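Local coordinates for enolase-phosphatase E1 (Saccharomyces cerevisiae, PDB 2G80), which probably catalyses, with magnesium, the enolization and then dephosphorylation of 2,3-diketo-5-methylthiopentyl-1-phosphate to an acireductone in the methionine salvage pathway, at residues K149-P161 against D167-F179. Residues are numbered along the deposited sequence; the frame is centred on the assembly and turned at random.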
ATOM      1  N   LYS A 149       0.519  -0.858  -9.157  1.00 47.64           N
ATOM      2  CA  LYS A 149      -0.129  -2.134  -9.510  1.00 48.54           C
ATOM      3  C   LYS A 149      -0.541  -2.883  -8.241  1.00 42.79           C
ATOM      4  O   LYS A 149      -1.656  -3.387  -8.156  1.00 42.11           O
ATOM      5  CB  LYS A 149       0.820  -2.962 -10.399  1.00 51.17           C
ATOM      6  CG  LYS A 149       0.245  -4.224 -11.049  1.00 55.32           C
ATOM      7  CD  LYS A 149       1.190  -4.730 -12.177  1.00 54.25           C
ATOM      8  CE  LYS A 149       0.651  -5.958 -12.916  1.00 59.22           C
ATOM      9  NZ  LYS A 149       1.660  -6.433 -13.931  1.00 58.42           N
ATOM     10  N   ALA A 150       0.336  -2.895  -7.241  1.00 38.87           N
ATOM     11  CA  ALA A 150       0.048  -3.510  -5.949  1.00 38.12           C
ATOM     12  C   ALA A 150      -1.060  -2.804  -5.163  1.00 39.38           C
ATOM     13  O   ALA A 150      -1.865  -3.442  -4.464  1.00 38.15           O
ATOM     14  CB  ALA A 150       1.326  -3.563  -5.097  1.00 42.56           C
ATOM     15  N   GLN A 151      -1.089  -1.472  -5.255  1.00 41.18           N
ATOM     16  CA  GLN A 151      -2.140  -0.667  -4.614  1.00 36.87           C
ATOM     17  C   GLN A 151      -3.490  -0.967  -5.260  1.00 37.41           C
ATOM     18  O   GLN A 151      -4.462  -1.229  -4.565  1.00 37.37           O
ATOM     19  CB  GLN A 151      -1.831   0.822  -4.767  1.00 37.77           C
ATOM     20  CG  GLN A 151      -0.568   1.315  -4.057  1.00 37.12           C
ATOM     21  CD  GLN A 151      -0.251   2.774  -4.357  1.00 38.79           C
ATOM     22  OE1 GLN A 151      -1.153   3.591  -4.560  1.00 45.32           O
ATOM     23  NE2 GLN A 151       1.027   3.116  -4.350  1.00 35.53           N
ATOM     24  N   LYS A 152      -3.541  -0.913  -6.594  1.00 37.18           N
ATOM     25  CA  LYS A 152      -4.761  -1.203  -7.348  1.00 41.74           C
ATOM     26  C   LYS A 152      -5.346  -2.594  -7.044  1.00 39.93           C
ATOM     27  O   LYS A 152      -6.564  -2.757  -6.927  1.00 40.77           O
ATOM     28  CB  LYS A 152      -4.513  -1.087  -8.852  1.00 41.57           C
ATOM     29  CG  LYS A 152      -4.365   0.304  -9.370  1.00 47.12           C
ATOM     30  CD  LYS A 152      -4.099   0.270 -10.885  1.00 47.25           C
ATOM     31  CE  LYS A 152      -3.837   1.684 -11.470  1.00 51.10           C
ATOM     32  NZ  LYS A 152      -3.608   1.678 -12.947  1.00 50.72           N
ATOM     33  N   LEU A 153      -4.451  -3.569  -6.937  1.00 38.64           N
ATOM     34  CA  LEU A 153      -4.775  -4.929  -6.558  1.00 39.63           C
ATOM     35  C   LEU A 153      -5.345  -4.968  -5.137  1.00 40.07           C
ATOM     36  O   LEU A 153      -6.405  -5.569  -4.897  1.00 40.94           O
ATOM     37  CB  LEU A 153      -3.508  -5.791  -6.697  1.00 44.04           C
ATOM     38  CG  LEU A 153      -3.662  -7.295  -6.616  1.00 42.58           C
ATOM     39  CD1 LEU A 153      -4.508  -7.803  -7.808  1.00 42.71           C
ATOM     40  CD2 LEU A 153      -2.257  -7.909  -6.540  1.00 41.83           C
ATOM     41  N   LEU A 154      -4.693  -4.285  -4.190  1.00 40.77           N
ATOM     42  CA  LEU A 154      -5.216  -4.177  -2.782  1.00 38.54           C
ATOM     43  C   LEU A 154      -6.623  -3.581  -2.703  1.00 39.28           C
ATOM     44  O   LEU A 154      -7.500  -4.128  -2.021  1.00 42.15           O
ATOM     45  CB  LEU A 154      -4.266  -3.331  -1.917  1.00 37.04           C
ATOM     46  CG  LEU A 154      -4.521  -3.241  -0.400  1.00 43.14           C
ATOM     47  CD1 LEU A 154      -3.203  -3.061   0.395  1.00 44.80           C
ATOM     48  CD2 LEU A 154      -5.564  -2.189   0.038  1.00 48.23           C
ATOM     49  N   PHE A 155      -6.830  -2.440  -3.372  1.00 36.50           N
ATOM     50  CA  PHE A 155      -8.143  -1.786  -3.403  1.00 34.30           C
ATOM     51  C   PHE A 155      -9.195  -2.463  -4.257  1.00 34.24           C
ATOM     52  O   PHE A 155     -10.368  -2.106  -4.152  1.00 34.82           O
ATOM     53  CB  PHE A 155      -8.012  -0.280  -3.718  1.00 37.82           C
ATOM     54  CG  PHE A 155      -7.336   0.483  -2.618  1.00 32.47           C
ATOM     55  CD1 PHE A 155      -7.990   0.683  -1.413  1.00 35.41           C
ATOM     56  CD2 PHE A 155      -6.049   0.949  -2.755  1.00 38.92           C
ATOM     57  CE1 PHE A 155      -7.383   1.375  -0.359  1.00 39.24           C
ATOM     58  CE2 PHE A 155      -5.428   1.624  -1.707  1.00 31.34           C
ATOM     59  CZ  PHE A 155      -6.118   1.843  -0.503  1.00 39.73           C
ATOM     60  N   GLY A 156      -8.798  -3.427  -5.100  1.00 32.65           N
ATOM     61  CA  GLY A 156      -9.769  -4.218  -5.843  1.00 33.47           C
ATOM     62  C   GLY A 156     -10.421  -5.351  -5.059  1.00 33.32           C
ATOM     63  O   GLY A 156     -11.437  -5.900  -5.518  1.00 33.99           O
ATOM     64  N   TYR A 157      -9.839  -5.720  -3.903  1.00 35.57           N
ATOM     65  CA  TYR A 157     -10.247  -6.914  -3.101  1.00 33.73           C
ATOM     66  C   TYR A 157     -10.236  -6.635  -1.598  1.00 35.04           C
ATOM     67  O   TYR A 157      -9.531  -7.280  -0.801  1.00 32.69           O
ATOM     68  CB  TYR A 157      -9.314  -8.080  -3.448  1.00 33.39           C
ATOM     69  CG  TYR A 157      -9.362  -8.507  -4.906  1.00 36.12           C
ATOM     70  CD1 TYR A 157     -10.355  -9.382  -5.359  1.00 31.83           C
ATOM     71  CD2 TYR A 157      -8.419  -8.039  -5.834  1.00 35.78           C
ATOM     72  CE1 TYR A 157     -10.420  -9.786  -6.687  1.00 35.37           C
ATOM     73  CE2 TYR A 157      -8.454  -8.446  -7.162  1.00 36.09           C
ATOM     74  CZ  TYR A 157      -9.464  -9.325  -7.579  1.00 35.62           C
ATOM     75  OH  TYR A 157      -9.573  -9.736  -8.865  1.00 43.24           O
ATOM     76  N   VAL A 158     -11.101  -5.701  -1.231  1.00 34.72           N
ATOM     77  CA  VAL A 158     -11.216  -5.196   0.099  1.00 34.41           C
ATOM     78  C   VAL A 158     -12.211  -6.050   0.881  1.00 35.22           C
ATOM     79  O   VAL A 158     -13.305  -6.366   0.392  1.00 35.41           O
ATOM     80  CB  VAL A 158     -11.653  -3.670   0.073  1.00 34.42           C
ATOM     81  CG1 VAL A 158     -11.935  -3.144   1.456  1.00 30.87           C
ATOM     82  CG2 VAL A 158     -10.600  -2.830  -0.639  1.00 39.33           C
ATOM     83  N   GLN A 159     -11.817  -6.401   2.099  1.00 33.69           N
ATOM     84  CA  GLN A 159     -12.650  -7.158   3.022  1.00 34.06           C
ATOM     85  C   GLN A 159     -13.906  -6.343   3.363  1.00 34.67           C
ATOM     86  O   GLN A 159     -13.824  -5.128   3.676  1.00 35.76           O
ATOM     87  CB  GLN A 159     -11.855  -7.478   4.272  1.00 32.64           C
ATOM     88  CG  GLN A 159     -12.549  -8.250   5.315  1.00 33.31           C
ATOM     89  CD  GLN A 159     -11.608  -8.664   6.422  1.00 41.50           C
ATOM     90  OE1 GLN A 159     -11.619  -8.086   7.506  1.00 48.59           O
ATOM     91  NE2 GLN A 159     -10.769  -9.647   6.144  1.00 38.41           N
ATOM     92  N   ASP A 160     -15.061  -7.008   3.260  1.00 33.42           N
ATOM     93  CA  ASP A 160     -16.339  -6.396   3.558  1.00 33.73           C
ATOM     94  C   ASP A 160     -16.469  -6.328   5.084  1.00 34.49           C
ATOM     95  O   ASP A 160     -16.561  -7.362   5.710  1.00 32.30           O
ATOM     96  CB  ASP A 160     -17.493  -7.214   2.927  1.00 35.89           C
ATOM     97  CG  ASP A 160     -18.861  -6.565   3.110  1.00 35.94           C
ATOM     98  OD1 ASP A 160     -18.998  -5.564   3.857  1.00 40.05           O
ATOM     99  OD2 ASP A 160     -19.817  -7.068   2.491  1.00 43.75           O
ATOM    100  N   PRO A 161     -16.516  -5.114   5.680  1.00 36.33           N
ATOM    101  CA  PRO A 161     -16.663  -5.062   7.161  1.00 35.85           C
ATOM    102  C   PRO A 161     -17.942  -5.736   7.676  1.00 35.21           C
ATOM    103  O   PRO A 161     -17.935  -6.300   8.757  1.00 31.36           O
ATOM    104  CB  PRO A 161     -16.669  -3.549   7.480  1.00 36.18           C
ATOM    105  CG  PRO A 161     -16.130  -2.864   6.233  1.00 39.98           C
ATOM    106  CD  PRO A 161     -16.507  -3.756   5.083  1.00 38.70           C
ATOM    107  N   ASP A 167     -17.878 -12.158  -0.167  1.00 38.47           N
ATOM    108  CA  ASP A 167     -17.135 -11.523  -1.290  1.00 38.37           C
ATOM    109  C   ASP A 167     -16.457 -10.218  -0.859  1.00 36.95           C
ATOM    110  O   ASP A 167     -16.981  -9.487  -0.024  1.00 36.43           O
ATOM    111  CB  ASP A 167     -18.058 -11.151  -2.483  1.00 40.58           C
ATOM    112  CG  ASP A 167     -18.639 -12.363  -3.254  1.00 49.60           C
ATOM    113  OD1 ASP A 167     -18.002 -13.439  -3.358  1.00 52.56           O
ATOM    114  OD2 ASP A 167     -19.762 -12.197  -3.798  1.00 54.57           O
ATOM    115  N   SER A 168     -15.292  -9.954  -1.433  1.00 37.12           N
ATOM    116  CA  SER A 168     -14.559  -8.727  -1.227  1.00 37.89           C
ATOM    117  C   SER A 168     -15.249  -7.563  -1.987  1.00 39.59           C
ATOM    118  O   SER A 168     -16.133  -7.790  -2.803  1.00 39.57           O
ATOM    119  CB  SER A 168     -13.137  -8.891  -1.725  1.00 38.34           C
ATOM    120  OG  SER A 168     -13.125  -9.237  -3.110  1.00 42.58           O
ATOM    121  N   LEU A 169     -14.852  -6.328  -1.678  1.00 39.58           N
ATOM    122  CA  LEU A 169     -15.379  -5.104  -2.290  1.00 38.92           C
ATOM    123  C   LEU A 169     -14.297  -4.490  -3.184  1.00 38.02           C
ATOM    124  O   LEU A 169     -13.111  -4.578  -2.883  1.00 37.35           O
ATOM    125  CB  LEU A 169     -15.742  -4.068  -1.212  1.00 39.23           C
ATOM    126  CG  LEU A 169     -16.650  -4.526  -0.080  1.00 42.47           C
ATOM    127  CD1 LEU A 169     -16.801  -3.422   0.920  1.00 43.13           C
ATOM    128  CD2 LEU A 169     -18.007  -4.986  -0.630  1.00 44.05           C
ATOM    129  N   ASP A 170     -14.728  -3.830  -4.254  1.00 38.33           N
ATOM    130  CA  ASP A 170     -13.826  -3.151  -5.176  1.00 38.47           C
ATOM    131  C   ASP A 170     -13.978  -1.646  -4.923  1.00 39.04           C
ATOM    132  O   ASP A 170     -15.066  -1.083  -5.094  1.00 41.39           O
ATOM    133  CB  ASP A 170     -14.176  -3.517  -6.619  1.00 36.96           C
ATOM    134  CG  ASP A 170     -13.187  -2.938  -7.654  1.00 41.39           C
ATOM    135  OD1 ASP A 170     -12.183  -2.267  -7.318  1.00 49.15           O
ATOM    136  OD2 ASP A 170     -13.419  -3.174  -8.852  1.00 53.71           O
ATOM    137  N   LEU A 171     -12.895  -1.019  -4.478  1.00 37.25           N
ATOM    138  CA  LEU A 171     -12.850   0.424  -4.285  1.00 38.70           C
ATOM    139  C   LEU A 171     -12.148   1.182  -5.414  1.00 37.14           C
ATOM    140  O   LEU A 171     -12.087   2.403  -5.348  1.00 36.31           O
ATOM    141  CB  LEU A 171     -12.158   0.761  -2.969  1.00 38.39           C
ATOM    142  CG  LEU A 171     -12.728   0.156  -1.671  1.00 43.25           C
ATOM    143  CD1 LEU A 171     -12.046   0.885  -0.497  1.00 39.62           C
ATOM    144  CD2 LEU A 171     -14.239   0.271  -1.575  1.00 45.93           C
ATOM    145  N   ASN A 172     -11.635   0.488  -6.437  1.00 36.08           N
ATOM    146  CA  ASN A 172     -10.914   1.166  -7.538  1.00 39.16           C
ATOM    147  C   ASN A 172     -11.734   2.211  -8.297  1.00 38.48           C
ATOM    148  O   ASN A 172     -11.177   3.213  -8.727  1.00 37.56           O
ATOM    149  CB  ASN A 172     -10.217   0.170  -8.489  1.00 39.18           C
ATOM    150  CG  ASN A 172      -9.044  -0.572  -7.806  1.00 41.07           C
ATOM    151  OD1 ASN A 172      -8.168   0.028  -7.180  1.00 40.75           O
ATOM    152  ND2 ASN A 172      -9.049  -1.870  -7.922  1.00 44.74           N
ATOM    153  N   SER A 173     -13.053   2.030  -8.366  1.00 38.53           N
ATOM    154  CA  SER A 173     -13.912   3.051  -8.979  1.00 40.26           C
ATOM    155  C   SER A 173     -14.036   4.340  -8.119  1.00 37.72           C
ATOM    156  O   SER A 173     -14.505   5.320  -8.623  1.00 35.66           O
ATOM    157  CB  SER A 173     -15.296   2.506  -9.352  1.00 41.83           C
ATOM    158  OG  SER A 173     -16.084   2.306  -8.191  1.00 52.29           O
ATOM    159  N   TYR A 174     -13.596   4.339  -6.854  1.00 36.99           N
ATOM    160  CA  TYR A 174     -13.631   5.534  -5.990  1.00 36.99           C
ATOM    161  C   TYR A 174     -12.293   6.251  -5.829  1.00 36.79           C
ATOM    162  O   TYR A 174     -12.265   7.323  -5.271  1.00 37.46           O
ATOM    163  CB  TYR A 174     -14.191   5.189  -4.625  1.00 36.44           C
ATOM    164  CG  TYR A 174     -15.546   4.527  -4.715  1.00 38.42           C
ATOM    165  CD1 TYR A 174     -16.727   5.276  -4.820  1.00 38.23           C
ATOM    166  CD2 TYR A 174     -15.644   3.140  -4.717  1.00 38.10           C
ATOM    167  CE1 TYR A 174     -17.990   4.628  -4.921  1.00 34.99           C
ATOM    168  CE2 TYR A 174     -16.869   2.482  -4.817  1.00 38.24           C
ATOM    169  CZ  TYR A 174     -18.036   3.223  -4.915  1.00 40.47           C
ATOM    170  OH  TYR A 174     -19.215   2.525  -4.996  1.00 40.35           O
ATOM    171  N   ILE A 175     -11.211   5.678  -6.352  1.00 35.31           N
ATOM    172  CA  ILE A 175      -9.863   6.213  -6.238  1.00 33.50           C
ATOM    173  C   ILE A 175      -9.512   6.917  -7.545  1.00 33.27           C
ATOM    174  O   ILE A 175      -9.602   6.328  -8.609  1.00 31.92           O
ATOM    175  CB  ILE A 175      -8.871   5.087  -5.846  1.00 31.74           C
ATOM    176  CG1 ILE A 175      -9.231   4.598  -4.426  1.00 36.90           C
ATOM    177  CG2 ILE A 175      -7.427   5.601  -5.849  1.00 31.98           C
ATOM    178  CD1 ILE A 175      -8.616   3.290  -4.024  1.00 41.48           C
ATOM    179  N   ASP A 176      -9.112   8.184  -7.458  1.00 33.45           N
ATOM    180  CA  ASP A 176      -8.769   8.976  -8.643  1.00 33.12           C
ATOM    181  C   ASP A 176      -7.336   8.822  -9.139  1.00 35.73           C
ATOM    182  O   ASP A 176      -7.015   9.212 -10.274  1.00 36.86           O
ATOM    183  CB  ASP A 176      -9.152  10.421  -8.389  1.00 35.46           C
ATOM    184  CG  ASP A 176     -10.622  10.544  -8.086  1.00 33.68           C
ATOM    185  OD1 ASP A 176     -11.429  10.350  -9.018  1.00 50.74           O
ATOM    186  OD2 ASP A 176     -10.970  10.716  -6.907  1.00 41.98           O
ATOM    187  N   GLY A 177      -6.471   8.251  -8.310  1.00 34.90           N
ATOM    188  CA  GLY A 177      -5.089   8.068  -8.704  1.00 34.25           C
ATOM    189  C   GLY A 177      -4.251   7.427  -7.625  1.00 32.95           C
ATOM    190  O   GLY A 177      -4.652   7.352  -6.484  1.00 32.53           O
ATOM    191  N   TYR A 178      -3.075   6.989  -8.032  1.00 33.15           N
ATOM    192  CA  TYR A 178      -2.149   6.239  -7.205  1.00 35.34           C
ATOM    193  C   TYR A 178      -0.768   6.773  -7.460  1.00 34.25           C
ATOM    194  O   TYR A 178      -0.430   7.013  -8.609  1.00 33.46           O
ATOM    195  CB  TYR A 178      -2.146   4.755  -7.613  1.00 37.27           C
ATOM    196  CG  TYR A 178      -3.513   4.134  -7.646  1.00 38.72           C
ATOM    197  CD1 TYR A 178      -4.289   4.173  -8.814  1.00 45.75           C
ATOM    198  CD2 TYR A 178      -4.041   3.500  -6.526  1.00 34.51           C
ATOM    199  CE1 TYR A 178      -5.587   3.605  -8.842  1.00 38.21           C
ATOM    200  CE2 TYR A 178      -5.337   2.927  -6.543  1.00 37.09           C
ATOM    201  CZ  TYR A 178      -6.095   3.002  -7.708  1.00 37.27           C
ATOM    202  OH  TYR A 178      -7.349   2.453  -7.743  1.00 47.32           O
ATOM    203  N   PHE A 179       0.020   6.909  -6.404  1.00 32.63           N
ATOM    204  CA  PHE A 179       1.405   7.329  -6.489  1.00 34.73           C
ATOM    205  C   PHE A 179       2.298   6.369  -5.695  1.00 36.83           C
ATOM    206  O   PHE A 179       1.895   5.837  -4.658  1.00 34.40           O
ATOM    207  CB  PHE A 179       1.572   8.776  -5.978  1.00 35.09           C
ATOM    208  CG  PHE A 179       0.810   9.788  -6.789  1.00 33.07           C
ATOM    209  CD1 PHE A 179       1.302  10.226  -8.010  1.00 37.00           C
ATOM    210  CD2 PHE A 179      -0.405  10.308  -6.331  1.00 39.13           C
ATOM    211  CE1 PHE A 179       0.587  11.165  -8.788  1.00 36.64           C
ATOM    212  CE2 PHE A 179      -1.118  11.258  -7.086  1.00 36.96           C
ATOM    213  CZ  PHE A 179      -0.626  11.673  -8.331  1.00 32.84           C
TER
HETATM  214  O   HOH W   1     -13.486  -7.341  -5.029  1.00 28.93           O
HETATM  215  O   HOH W   2     -19.456  -8.929   0.437  1.00 36.49           O
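Tyr178 lies with its ring between Lys152 of the helix and Ile175 of its own segment. Lys152 CG sits over one face, 3.7 Å from the centroid of the Tyr178 ring in a CH-pi contact, while Ile175 CG2 covers the opposite face. The Tyr178 hydroxyl makes a weak hydrogen bond to Asn172 OD1.

From its CB, which rests against Tyr178 CD2, Gln151 runs outward with CG anti to the carbonyl carbon (chi1 -65°) and the chain extended, carrying the amide past the Tyr178 ring. There Gln151 OE1 lies in the ring plane at its edge, 3.4 Å from Tyr178 CB. Gln151 NE2 gives a nearly straight bond (174°) to Phe179 O, 2.9 Å away and met from above the carbonyl plane; it also donates to Gly146 O.

Further down the helix, Ile175 CD1 lies over one face of the Phe155 ring, 3.4 Å from Phe155 CG, and Leu171 CD1 is at the edge. Asn172 ND2 reaches back to Lys152 O (2.8 Å) near the helix end, and Phe155 O accepts from Leu171 N. Asp170 OD1 takes the backbone N of Asn172 in an Asx turn. Beyond the helix, Val158 and Leu169 form a single antiparallel bridge with both bonds made, and a water joins Gly156 O to Ser168 OG.

Were Tyr178 an alanine, Lys152 CG and Ile175 CG2 would probably lose the ring that parts them, and Asn172 OD1 its weak bond.

This is the return leg of a beta-alpha-beta unit in the HAD-type Rossmann-like core, whose strand 177-179 edges the parallel sheet. Phe155, Ile175 and Leu171 make its apolar middle. Two amides tie the elements together, Asn172 to helix carbonyl Lys152 O and Gln151, beside predicted substrate residue Ser144, to strand carbonyl Phe179 O, at the price of Gln151 OE1 buried without a partner in the model.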